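Local coordinates for protein ketosynthase (Streptomyces sp. MSC090213JE08, PDB 6KXE) that probably catalyses chain-extending condensation of a fatty acyl group with malonyl-ACP, releasing carbon dioxide and giving a 3-oxoacyl-ACP, at residues G110-E115 / T168-G173; G261-A266 / I277-R282; D296-H301 / Q389-A394. All blocks are in the same frame, centred on the assembly; numbering follows the deposited sequence.

Contact 1: G110-E115 / T168-G173; sequences GTTDGE and TACAAG. With PPI (propanoic acid), chain C.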
ATOM      1  N   GLY A 110      -4.511   3.538  -3.261  1.00 20.70           N
ATOM      2  CA  GLY A 110      -3.056   3.661  -3.399  1.00 19.85           C
ATOM      3  C   GLY A 110      -2.582   5.014  -2.928  1.00 22.12           C
ATOM      4  O   GLY A 110      -3.270   6.004  -3.209  1.00 22.03           O
ATOM      5  N   THR A 111      -1.451   5.085  -2.243  1.00 20.59           N
ATOM      6  CA  THR A 111      -0.849   6.392  -1.873  1.00 21.14           C
ATOM      7  C   THR A 111       0.683   6.290  -1.858  1.00 20.53           C
ATOM      8  O   THR A 111       1.258   5.229  -1.500  1.00 20.92           O
ATOM      9  CB  THR A 111      -1.444   6.912  -0.558  1.00 21.20           C
ATOM     10  OG1 THR A 111      -1.095   8.287  -0.392  1.00 20.75           O
ATOM     11  CG2 THR A 111      -0.916   6.175   0.653  1.00 19.58           C
ATOM     12  N   THR A 112       1.339   7.402  -2.140  1.00 19.78           N
ATOM     13  CA  THR A 112       2.794   7.546  -2.003  1.00 19.14           C
ATOM     14  C   THR A 112       3.110   8.139  -0.623  1.00 22.20           C
ATOM     15  O   THR A 112       3.960   7.584   0.075  1.00 21.96           O
ATOM     16  CB  THR A 112       3.385   8.427  -3.104  1.00 19.12           C
ATOM     17  OG1 THR A 112       3.190   7.793  -4.368  1.00 20.51           O
ATOM     18  CG2 THR A 112       4.867   8.691  -2.894  1.00 20.33           C
ATOM     19  N   ASP A 113       2.485   9.254  -0.275  1.00 23.46           N
ATOM     20  CA  ASP A 113       2.858  10.104   0.880  1.00 22.95           C
ATOM     21  C   ASP A 113       1.744  10.164   1.931  1.00 23.21           C
ATOM     22  O   ASP A 113       2.043  10.600   3.058  1.00 23.92           O
ATOM     23  CB  ASP A 113       3.195  11.514   0.397  1.00 23.22           C
ATOM     24  CG  ASP A 113       4.394  11.573  -0.513  1.00 26.53           C
ATOM     25  OD1 ASP A 113       5.430  10.982  -0.143  1.00 27.12           O
ATOM     26  OD2 ASP A 113       4.253  12.122  -1.617  1.00 24.41           O
ATOM     27  N   GLY A 114       0.531   9.725   1.604  1.00 22.10           N
ATOM     28  CA  GLY A 114      -0.623   9.858   2.505  1.00 21.22           C
ATOM     29  C   GLY A 114      -0.653  11.242   3.119  1.00 21.17           C
ATOM     30  O   GLY A 114      -0.499  12.237   2.339  1.00 22.19           O
ATOM     31  N   GLU A 115      -0.824  11.334   4.439  1.00 20.60           N
ATOM     32  CA  GLU A 115      -0.959  12.639   5.132  1.00 20.54           C
ATOM     33  C   GLU A 115       0.419  13.149   5.552  1.00 22.76           C
ATOM     34  O   GLU A 115       0.575  13.569   6.711  1.00 22.10           O
ATOM     35  CB  GLU A 115      -1.934  12.540   6.315  1.00 22.21           C
ATOM     36  CG  GLU A 115      -3.278  11.950   5.985  1.00 22.73           C
ATOM     37  CD  GLU A 115      -4.136  12.659   4.947  1.00 26.58           C
ATOM     38  OE1 GLU A 115      -3.646  13.660   4.338  1.00 24.74           O
ATOM     39  OE2 GLU A 115      -5.305  12.230   4.758  1.00 24.92           O
ATOM     40  N   THR A 168       2.603   1.397  -2.717  1.00 19.97           N
ATOM     41  CA  THR A 168       3.625   1.109  -3.753  1.00 21.00           C
ATOM     42  C   THR A 168       3.890   2.406  -4.527  1.00 22.11           C
ATOM     43  O   THR A 168       4.033   2.369  -5.773  1.00 20.26           O
ATOM     44  CB  THR A 168       3.181  -0.057  -4.628  1.00 20.85           C
ATOM     45  OG1 THR A 168       1.880   0.232  -5.153  1.00 19.59           O
ATOM     46  CG2 THR A 168       3.130  -1.365  -3.858  1.00 20.92           C
ATOM     47  N   ALA A 169       3.874   3.525  -3.800  1.00 22.11           N
ATOM     48  CA  ALA A 169       4.383   4.833  -4.254  1.00 21.41           C
ATOM     49  C   ALA A 169       3.745   5.172  -5.618  1.00 21.59           C
ATOM     50  O   ALA A 169       2.484   5.127  -5.722  1.00 21.50           O
ATOM     51  CB  ALA A 169       5.892   4.705  -4.282  1.00 22.91           C
ATOM     52  N   CYS A 170       4.538   5.465  -6.644  1.00 21.97           N
ATOM     53  CA  CYS A 170       4.045   6.073  -7.901  1.00 20.43           C
ATOM     54  C   CYS A 170       3.325   5.059  -8.779  1.00 22.16           C
ATOM     55  O   CYS A 170       2.854   5.482  -9.851  1.00 22.68           O
ATOM     56  CB  CYS A 170       5.187   6.747  -8.640  1.00 21.68           C
ATOM     57  SG  CYS A 170       5.837   8.130  -7.670  1.00 24.45           S
ATOM     58  N   ALA A 171       3.201   3.796  -8.336  1.00 21.43           N
ATOM     59  CA  ALA A 171       2.415   2.760  -9.051  1.00 20.35           C
ATOM     60  C   ALA A 171       1.137   2.346  -8.298  1.00 20.30           C
ATOM     61  O   ALA A 171       0.417   1.459  -8.754  1.00 21.85           O
ATOM     62  CB  ALA A 171       3.302   1.576  -9.261  1.00 22.61           C
ATOM     63  N   ALA A 172       0.829   3.011  -7.196  1.00 21.45           N
ATOM     64  CA  ALA A 172      -0.134   2.514  -6.193  1.00 21.41           C
ATOM     65  C   ALA A 172      -1.550   2.420  -6.793  1.00 20.59           C
ATOM     66  O   ALA A 172      -2.191   1.385  -6.605  1.00 21.06           O
ATOM     67  CB  ALA A 172      -0.044   3.360  -4.967  1.00 21.74           C
ATOM     68  N   GLY A 173      -2.004   3.384  -7.583  1.00 20.16           N
ATOM     69  CA  GLY A 173      -3.351   3.324  -8.182  1.00 20.97           C
ATOM     70  C   GLY A 173      -3.563   2.080  -9.011  1.00 18.63           C
ATOM     71  O   GLY A 173      -4.626   1.477  -8.912  1.00 19.70           O
TER
HETATM   72  C1  PPI C 501       7.152   7.395  -6.810  1.00 28.72           C
HETATM   73  C2  PPI C 501       8.059   8.399  -6.146  1.00 27.63           C
HETATM   74  C3  PPI C 501       8.305   7.930  -4.765  1.00 29.80           C
HETATM   75  O1  PPI C 501       7.537   6.237  -6.961  1.00 23.64           O
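T112 lies against the turn made by A169 and C170, and its two branches do different work. Its OG1 approaches the peptide link after A169, 3.0 Å from A169 C; the angle to A169 O is too poor for a hydrogen bond, so this is close polar packing. The methyl CG2, set anti to the backbone N by chi1 of -64°, turns to the acyl tail and stands 4.0 Å from PPI C3. A169 CB meets the other end of that group, 3.5 Å from PPI O1. Further along, A172 points its methyl at the opposite segment, with A172 CB 3.4 Å from G110 CA. A side chain at G110 would run into the backbone of A172, so the close approach depends on the glycine.

T111 turns its side chain away from this interface. T111 OG1 accepts from G114 N at 2.9 Å, an ST motif, and is also hydrogen-bonded to A197 O. The D198 carboxylate bonds T112 N and D113 N, which fixes the loop behind the T112 side chain. A169 also packs on S153 of the other chain of the assembly.

C170 SG is covalently joined to PPI C1 (1.7 Å), direct evidence of an acylated cysteine. PPI is also hydrogen-bonded to F395 N, consistent with an oxyanion hole. The acylated cysteine in a tight turn just before helix 172-185 is consistent with the nucleophile position of the thiolase-like fold.

Contact 2: G261-A266 / I277-R282; sequences GLSCDA and IARGIR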
ATOM      1  N   GLY A 261      -0.557  -6.488 -14.951  1.00 20.37           N
ATOM      2  CA  GLY A 261       0.751  -7.126 -14.765  1.00 21.64           C
ATOM      3  C   GLY A 261       1.523  -6.450 -13.642  1.00 22.05           C
ATOM      4  O   GLY A 261       1.490  -5.236 -13.553  1.00 20.35           O
ATOM      5  N   LEU A 262       2.141  -7.229 -12.770  1.00 18.70           N
ATOM      6  CA  LEU A 262       3.037  -6.708 -11.718  1.00 22.23           C
ATOM      7  C   LEU A 262       4.415  -7.279 -11.973  1.00 26.61           C
ATOM      8  O   LEU A 262       4.524  -8.498 -12.193  1.00 25.18           O
ATOM      9  CB  LEU A 262       2.548  -7.132 -10.340  1.00 21.23           C
ATOM     10  CG  LEU A 262       1.214  -6.550  -9.904  1.00 21.73           C
ATOM     11  CD1 LEU A 262       0.921  -7.032  -8.494  1.00 21.19           C
ATOM     12  CD2 LEU A 262       1.207  -5.028  -9.984  1.00 22.35           C
ATOM     13  N   SER A 263       5.432  -6.431 -11.967  1.00 20.16           N
ATOM     14  CA  SER A 263       6.826  -6.912 -12.025  1.00 21.49           C
ATOM     15  C   SER A 263       7.635  -6.118 -11.013  1.00 20.57           C
ATOM     16  O   SER A 263       7.221  -5.009 -10.621  1.00 21.05           O
ATOM     17  CB  SER A 263       7.430  -6.826 -13.401  1.00 22.39           C
ATOM     18  OG  SER A 263       7.597  -5.474 -13.780  1.00 24.15           O
ATOM     19  N   CYS A 264       8.760  -6.684 -10.636  1.00 20.27           N
ATOM     20  CA  CYS A 264       9.721  -5.985  -9.768  1.00 20.87           C
ATOM     21  C   CYS A 264      11.072  -6.005 -10.471  1.00 21.78           C
ATOM     22  O   CYS A 264      11.507  -7.100 -10.930  1.00 21.00           O
ATOM     23  CB  CYS A 264       9.792  -6.632  -8.406  1.00 20.03           C
ATOM     24  SG  CYS A 264      10.894  -5.753  -7.290  1.00 24.17           S
ATOM     25  N   ASP A 265      11.724  -4.856 -10.527  1.00 20.99           N
ATOM     26  CA  ASP A 265      13.045  -4.738 -11.194  1.00 21.47           C
ATOM     27  C   ASP A 265      14.082  -5.621 -10.485  1.00 22.95           C
ATOM     28  O   ASP A 265      14.955  -6.094 -11.143  1.00 22.16           O
ATOM     29  CB  ASP A 265      13.514  -3.294 -11.191  1.00 23.43           C
ATOM     30  CG  ASP A 265      12.608  -2.359 -11.971  1.00 24.75           C
ATOM     31  OD1 ASP A 265      11.830  -2.850 -12.793  1.00 26.32           O
ATOM     32  OD2 ASP A 265      12.728  -1.135 -11.747  1.00 26.87           O
ATOM     33  N   ALA A 266      14.001  -5.732  -9.167  1.00 21.15           N
ATOM     34  CA  ALA A 266      14.990  -6.386  -8.289  1.00 23.76           C
ATOM     35  C   ALA A 266      16.377  -5.844  -8.627  1.00 24.29           C
ATOM     36  O   ALA A 266      17.288  -6.659  -8.792  1.00 24.59           O
ATOM     37  CB  ALA A 266      14.907  -7.873  -8.493  1.00 24.38           C
ATOM     38  N   ILE A 277      10.175  -2.995 -16.617  1.00 20.83           N
ATOM     39  CA  ILE A 277       8.983  -2.353 -17.233  1.00 20.11           C
ATOM     40  C   ILE A 277       8.501  -3.229 -18.373  1.00 21.71           C
ATOM     41  O   ILE A 277       7.271  -3.429 -18.476  1.00 22.87           O
ATOM     42  CB  ILE A 277       9.273  -0.933 -17.693  1.00 21.29           C
ATOM     43  CG1 ILE A 277       9.627  -0.047 -16.499  1.00 21.22           C
ATOM     44  CG2 ILE A 277       8.076  -0.415 -18.504  1.00 21.88           C
ATOM     45  CD1 ILE A 277      10.350   1.218 -16.898  1.00 23.95           C
ATOM     46  N   ALA A 278       9.408  -3.734 -19.193  1.00 22.37           N
ATOM     47  CA  ALA A 278       9.009  -4.587 -20.325  1.00 21.39           C
ATOM     48  C   ALA A 278       8.301  -5.846 -19.784  1.00 21.83           C
ATOM     49  O   ALA A 278       7.283  -6.277 -20.351  1.00 23.17           O
ATOM     50  CB  ALA A 278      10.192  -4.916 -21.198  1.00 25.24           C
ATOM     51  N   ARG A 279       8.797  -6.441 -18.714  1.00 23.68           N
ATOM     52  CA  ARG A 279       8.157  -7.670 -18.174  1.00 23.40           C
ATOM     53  C   ARG A 279       6.752  -7.323 -17.675  1.00 23.04           C
ATOM     54  O   ARG A 279       5.852  -8.131 -17.916  1.00 23.55           O
ATOM     55  CB  ARG A 279       9.004  -8.309 -17.073  1.00 29.09           C
ATOM     56  CG  ARG A 279      10.179  -9.099 -17.628  1.00 38.14           C
ATOM     57  CD  ARG A 279      10.865  -9.969 -16.600  1.00 42.02           C
ATOM     58  NE  ARG A 279      11.171  -9.081 -15.500  1.00 51.03           N
ATOM     59  CZ  ARG A 279      10.496  -9.042 -14.353  1.00 47.78           C
ATOM     60  NH1 ARG A 279       9.508  -9.902 -14.116  1.00 51.92           N
ATOM     61  NH2 ARG A 279      10.839  -8.138 -13.459  1.00 34.79           N
ATOM     62  N   GLY A 280       6.577  -6.171 -17.005  1.00 21.87           N
ATOM     63  CA  GLY A 280       5.259  -5.724 -16.514  1.00 22.02           C
ATOM     64  C   GLY A 280       4.279  -5.611 -17.667  1.00 20.54           C
ATOM     65  O   GLY A 280       3.103  -6.036 -17.538  1.00 19.68           O
ATOM     66  N   ILE A 281       4.722  -5.039 -18.772  1.00 20.30           N
ATOM     67  CA  ILE A 281       3.844  -4.852 -19.956  1.00 21.14           C
ATOM     68  C   ILE A 281       3.447  -6.236 -20.462  1.00 21.93           C
ATOM     69  O   ILE A 281       2.267  -6.445 -20.713  1.00 23.03           O
ATOM     70  CB  ILE A 281       4.507  -3.985 -21.047  1.00 21.35           C
ATOM     71  CG1 ILE A 281       4.785  -2.564 -20.537  1.00 22.69           C
ATOM     72  CG2 ILE A 281       3.649  -3.974 -22.313  1.00 24.42           C
ATOM     73  CD1 ILE A 281       5.612  -1.729 -21.480  1.00 22.59           C
ATOM     74  N   ARG A 282       4.405  -7.110 -20.702  1.00 25.03           N
ATOM     75  CA  ARG A 282       4.109  -8.464 -21.266  1.00 25.23           C
ATOM     76  C   ARG A 282       3.151  -9.229 -20.351  1.00 24.22           C
ATOM     77  O   ARG A 282       2.236  -9.896 -20.840  1.00 21.73           O
ATOM     78  CB  ARG A 282       5.404  -9.233 -21.470  1.00 26.59           C
ATOM     79  CG  ARG A 282       6.240  -8.665 -22.607  1.00 30.38           C
ATOM     80  CD  ARG A 282       7.481  -9.531 -22.754  1.00 36.89           C
ATOM     81  NE  ARG A 282       8.485  -8.906 -23.587  1.00 42.84           N
ATOM     82  CZ  ARG A 282       8.425  -8.872 -24.901  1.00 44.78           C
ATOM     83  NH1 ARG A 282       7.408  -9.436 -25.533  1.00 50.95           N
ATOM     84  NH2 ARG A 282       9.390  -8.275 -25.587  1.00 50.57           N
TER
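I277 meets D265 through its backbone: I277 N lies 4.2 Å from D265 OD1, a loose approach; D265 OD1 has its hydrogen bond from N399 ND2. The I277 side chain turns away from strand 261-264, packing on A315 and S393.

R279 reaches back over the strand. Its chain bends at chi3 (-53°), which brings the guanidinium to the end of the strand: R279 NH2 lies 2.8 Å from C264 O, which sits at the edge of the group and near its plane. S263 CB lies obliquely to the same group, 3.9 Å from R279 CZ. R279 NH1 is hydrogen-bonded to K168 O of the other chain, so this arginine bridges to the dimer partner.

G280 comes next and lets the backbones close in, its CA 4.9 Å from S263 CA. A CB here would sit tight against S263 OG, which is hydrogen-bonded to G276 O and to N399 ND2. The next close point is G280 O, 3.8 Å from G261 CA, where a side chain on G261 would clash with that oxygen. I281 faces the other way, onto V319 and V401.

The axes of strand 261-264 and helix 277-282 pass 6.5 Å apart at 159°, nearly antiparallel. Strand 255-264, helix 274-288 and strand 297-299, the last parallel to the first within one sheet, form a beta-alpha-beta crossover of the thiolase-like fold.

Contact 3: D296-H301 / Q389-A394; sequences DFISAH and QNNSSA. With PPI (propanoic acid), chain C.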
ATOM      1  N   ASP A 296      -4.598   0.241 -28.801  1.00 27.32           N
ATOM      2  CA  ASP A 296      -4.885   1.489 -29.550  1.00 26.29           C
ATOM      3  C   ASP A 296      -3.986   2.626 -29.068  1.00 27.19           C
ATOM      4  O   ASP A 296      -3.589   3.443 -29.897  1.00 28.64           O
ATOM      5  CB  ASP A 296      -6.376   1.786 -29.457  1.00 26.91           C
ATOM      6  CG  ASP A 296      -7.146   0.729 -30.219  1.00 29.17           C
ATOM      7  OD1 ASP A 296      -6.745   0.457 -31.387  1.00 28.96           O
ATOM      8  OD2 ASP A 296      -8.076   0.138 -29.638  1.00 26.75           O
ATOM      9  N   PHE A 297      -3.705   2.726 -27.769  1.00 25.25           N
ATOM     10  CA  PHE A 297      -2.635   3.618 -27.300  1.00 23.02           C
ATOM     11  C   PHE A 297      -2.197   3.188 -25.912  1.00 21.87           C
ATOM     12  O   PHE A 297      -2.897   2.376 -25.301  1.00 22.37           O
ATOM     13  CB  PHE A 297      -3.042   5.100 -27.303  1.00 22.96           C
ATOM     14  CG  PHE A 297      -3.979   5.601 -26.241  1.00 24.15           C
ATOM     15  CD1 PHE A 297      -5.353   5.522 -26.400  1.00 23.78           C
ATOM     16  CD2 PHE A 297      -3.493   6.227 -25.094  1.00 23.53           C
ATOM     17  CE1 PHE A 297      -6.213   6.028 -25.432  1.00 25.18           C
ATOM     18  CE2 PHE A 297      -4.353   6.771 -24.156  1.00 23.87           C
ATOM     19  CZ  PHE A 297      -5.705   6.648 -24.302  1.00 24.91           C
ATOM     20  N   ILE A 298      -1.096   3.777 -25.487  1.00 23.03           N
ATOM     21  CA  ILE A 298      -0.463   3.560 -24.162  1.00 22.80           C
ATOM     22  C   ILE A 298      -0.544   4.879 -23.419  1.00 23.13           C
ATOM     23  O   ILE A 298      -0.111   5.920 -23.991  1.00 20.92           O
ATOM     24  CB  ILE A 298       0.994   3.084 -24.287  1.00 21.57           C
ATOM     25  CG1 ILE A 298       1.082   1.689 -24.899  1.00 22.35           C
ATOM     26  CG2 ILE A 298       1.698   3.125 -22.918  1.00 22.04           C
ATOM     27  CD1 ILE A 298       2.466   1.306 -25.338  1.00 22.16           C
ATOM     28  N   SER A 299      -1.067   4.818 -22.192  1.00 21.77           N
ATOM     29  CA  SER A 299      -0.995   5.923 -21.220  1.00 21.07           C
ATOM     30  C   SER A 299       0.290   5.647 -20.436  1.00 22.32           C
ATOM     31  O   SER A 299       0.320   4.716 -19.621  1.00 21.27           O
ATOM     32  CB  SER A 299      -2.250   6.028 -20.384  1.00 20.19           C
ATOM     33  OG  SER A 299      -2.109   6.905 -19.259  1.00 21.74           O
ATOM     34  N   ALA A 300       1.348   6.349 -20.803  1.00 21.85           N
ATOM     35  CA  ALA A 300       2.701   6.168 -20.256  1.00 22.81           C
ATOM     36  C   ALA A 300       2.765   6.697 -18.835  1.00 22.33           C
ATOM     37  O   ALA A 300       2.070   7.673 -18.487  1.00 23.58           O
ATOM     38  CB  ALA A 300       3.732   6.852 -21.114  1.00 24.96           C
ATOM     39  N   HIS A 301       3.634   6.082 -18.054  1.00 23.19           N
ATOM     40  CA  HIS A 301       3.998   6.608 -16.720  1.00 21.82           C
ATOM     41  C   HIS A 301       4.516   8.034 -16.956  1.00 21.46           C
ATOM     42  O   HIS A 301       4.013   8.971 -16.303  1.00 22.74           O
ATOM     43  CB  HIS A 301       4.923   5.644 -15.999  1.00 21.52           C
ATOM     44  CG  HIS A 301       5.234   6.107 -14.616  1.00 21.26           C
ATOM     45  ND1 HIS A 301       4.255   6.194 -13.661  1.00 23.26           N
ATOM     46  CD2 HIS A 301       6.376   6.524 -14.028  1.00 24.83           C
ATOM     47  CE1 HIS A 301       4.790   6.652 -12.528  1.00 25.09           C
ATOM     48  NE2 HIS A 301       6.076   6.896 -12.730  1.00 23.90           N
ATOM     49  N   GLN A 389      -3.567   0.589 -22.727  1.00 24.68           N
ATOM     50  CA  GLN A 389      -2.580   0.183 -21.714  1.00 25.67           C
ATOM     51  C   GLN A 389      -2.259   1.415 -20.882  1.00 23.89           C
ATOM     52  O   GLN A 389      -1.937   2.449 -21.465  1.00 29.55           O
ATOM     53  CB  GLN A 389      -1.341  -0.368 -22.406  1.00 25.35           C
ATOM     54  CG  GLN A 389      -0.210  -0.744 -21.468  1.00 26.49           C
ATOM     55  CD  GLN A 389       0.944  -1.277 -22.288  1.00 26.65           C
ATOM     56  OE1 GLN A 389       0.753  -2.038 -23.241  1.00 27.99           O
ATOM     57  NE2 GLN A 389       2.141  -0.858 -21.944  1.00 22.88           N
ATOM     58  N   ASN A 390      -2.288   1.275 -19.558  1.00 23.21           N
ATOM     59  CA  ASN A 390      -1.964   2.351 -18.591  1.00 21.51           C
ATOM     60  C   ASN A 390      -0.756   1.894 -17.769  1.00 19.62           C
ATOM     61  O   ASN A 390      -0.880   0.919 -16.994  1.00 21.84           O
ATOM     62  CB  ASN A 390      -3.157   2.640 -17.698  1.00 23.12           C
ATOM     63  CG  ASN A 390      -2.919   3.762 -16.718  1.00 25.90           C
ATOM     64  OD1 ASN A 390      -2.606   4.858 -17.163  1.00 25.70           O
ATOM     65  ND2 ASN A 390      -3.135   3.507 -15.424  1.00 22.02           N
ATOM     66  N   ASN A 391       0.372   2.530 -17.967  1.00 19.73           N
ATOM     67  CA  ASN A 391       1.657   2.121 -17.364  1.00 21.56           C
ATOM     68  C   ASN A 391       1.837   2.828 -16.034  1.00 21.14           C
ATOM     69  O   ASN A 391       1.409   4.006 -15.886  1.00 21.09           O
ATOM     70  CB  ASN A 391       2.873   2.508 -18.206  1.00 20.78           C
ATOM     71  CG  ASN A 391       3.002   1.711 -19.479  1.00 22.89           C
ATOM     72  OD1 ASN A 391       2.245   0.763 -19.718  1.00 24.78           O
ATOM     73  ND2 ASN A 391       3.992   2.077 -20.283  1.00 22.77           N
ATOM     74  N   SER A 392       2.567   2.185 -15.138  1.00 19.53           N
ATOM     75  CA  SER A 392       3.028   2.866 -13.913  1.00 20.55           C
ATOM     76  C   SER A 392       4.328   2.218 -13.459  1.00 20.92           C
ATOM     77  O   SER A 392       4.492   0.989 -13.607  1.00 20.31           O
ATOM     78  CB  SER A 392       1.946   2.891 -12.839  1.00 21.00           C
ATOM     79  OG  SER A 392       1.821   1.647 -12.152  1.00 20.41           O
ATOM     80  N   SER A 393       5.165   3.004 -12.811  1.00 21.76           N
ATOM     81  CA  SER A 393       6.461   2.552 -12.245  1.00 23.21           C
ATOM     82  C   SER A 393       6.676   3.297 -10.952  1.00 23.58           C
ATOM     83  O   SER A 393       6.066   4.389 -10.751  1.00 25.55           O
ATOM     84  CB  SER A 393       7.600   2.856 -13.158  1.00 24.41           C
ATOM     85  OG  SER A 393       7.707   1.850 -14.131  1.00 36.72           O
ATOM     86  N   ALA A 394       7.532   2.776 -10.100  1.00 20.29           N
ATOM     87  CA  ALA A 394       7.740   3.457  -8.821  1.00 21.78           C
ATOM     88  C   ALA A 394       9.144   3.217  -8.298  1.00 21.65           C
ATOM     89  O   ALA A 394       9.859   2.318  -8.779  1.00 21.58           O
ATOM     90  CB  ALA A 394       6.674   3.004  -7.843  1.00 23.60           C
TER
HETATM   91  C1  PPI C 501       7.152   7.395  -6.810  1.00 28.72           C
HETATM   92  C2  PPI C 501       8.059   8.399  -6.146  1.00 27.63           C
HETATM   93  C3  PPI C 501       8.305   7.930  -4.765  1.00 29.80           C
HETATM   94  O1  PPI C 501       7.537   6.237  -6.961  1.00 23.64           O
HETATM   95  O   HOH W   1       1.371   6.366 -13.394  1.00 25.93           O
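F297 O, S299 N and S299 O are all satisfied by the neighbouring strand: Q389 N donates to F297 O, S299 N to Q389 O (2.6 Å) and N391 N to S299 O (2.7 Å).

I298 lies alongside Q389, whose amide is held at both ends. Q389 NE2 donates to a lone pair of N391 OD1 (2.8 Å, 173° at the hydrogen), in the plane of both amides, while Q389 OE1 is bonded to Y320 OH. E312 OE2 takes both N391 ND2 and H301 N. N390 ND2 bonds N174 OD1 and S342 O.

With CG anti to the backbone N (chi1 -176°), the H301 ring lies along 392-393. S393 N stands 3.4 Å above one face, offset toward the rim, and S393 CB makes a CH-pi contact with the ring. At the edge, H301 ND1 is hydrogen-bonded to a water (2.9 Å), which donates weakly to N391 O. With an alanine at H301, that water would probably lose a partner and S393 the ring beside it.

A histidine just past strand 297-299, touching the acylated C170 and meeting the ring of H336 at about 80°, with C170 also touching H336, is consistent with the Cys-His-His active site of ketoacyl synthases.

Contact 3 joins the other two. Against contact 1 it packs directly, with A171 CB 3.2 Å from S392 OG and C170 CB 3.3 Å from S393 O. Both border the acyl group: contact 1 carries it, and A394 CA of contact 3 comes within 3.4 Å of PPI O1. H301 NE2 lies 5.2 Å from C170 SG. Contact 3 also meets the helix of contact 2, where I281 CG1 is 3.4 Å from Q389 NE2 and I277 CG1 is 3.6 Å from S393 OG. Contacts 1 and 2 do not touch, their nearest atoms being about 7 Å apart; contact 2 stands farther from the site, the D265 side chain about 10 Å from PPI.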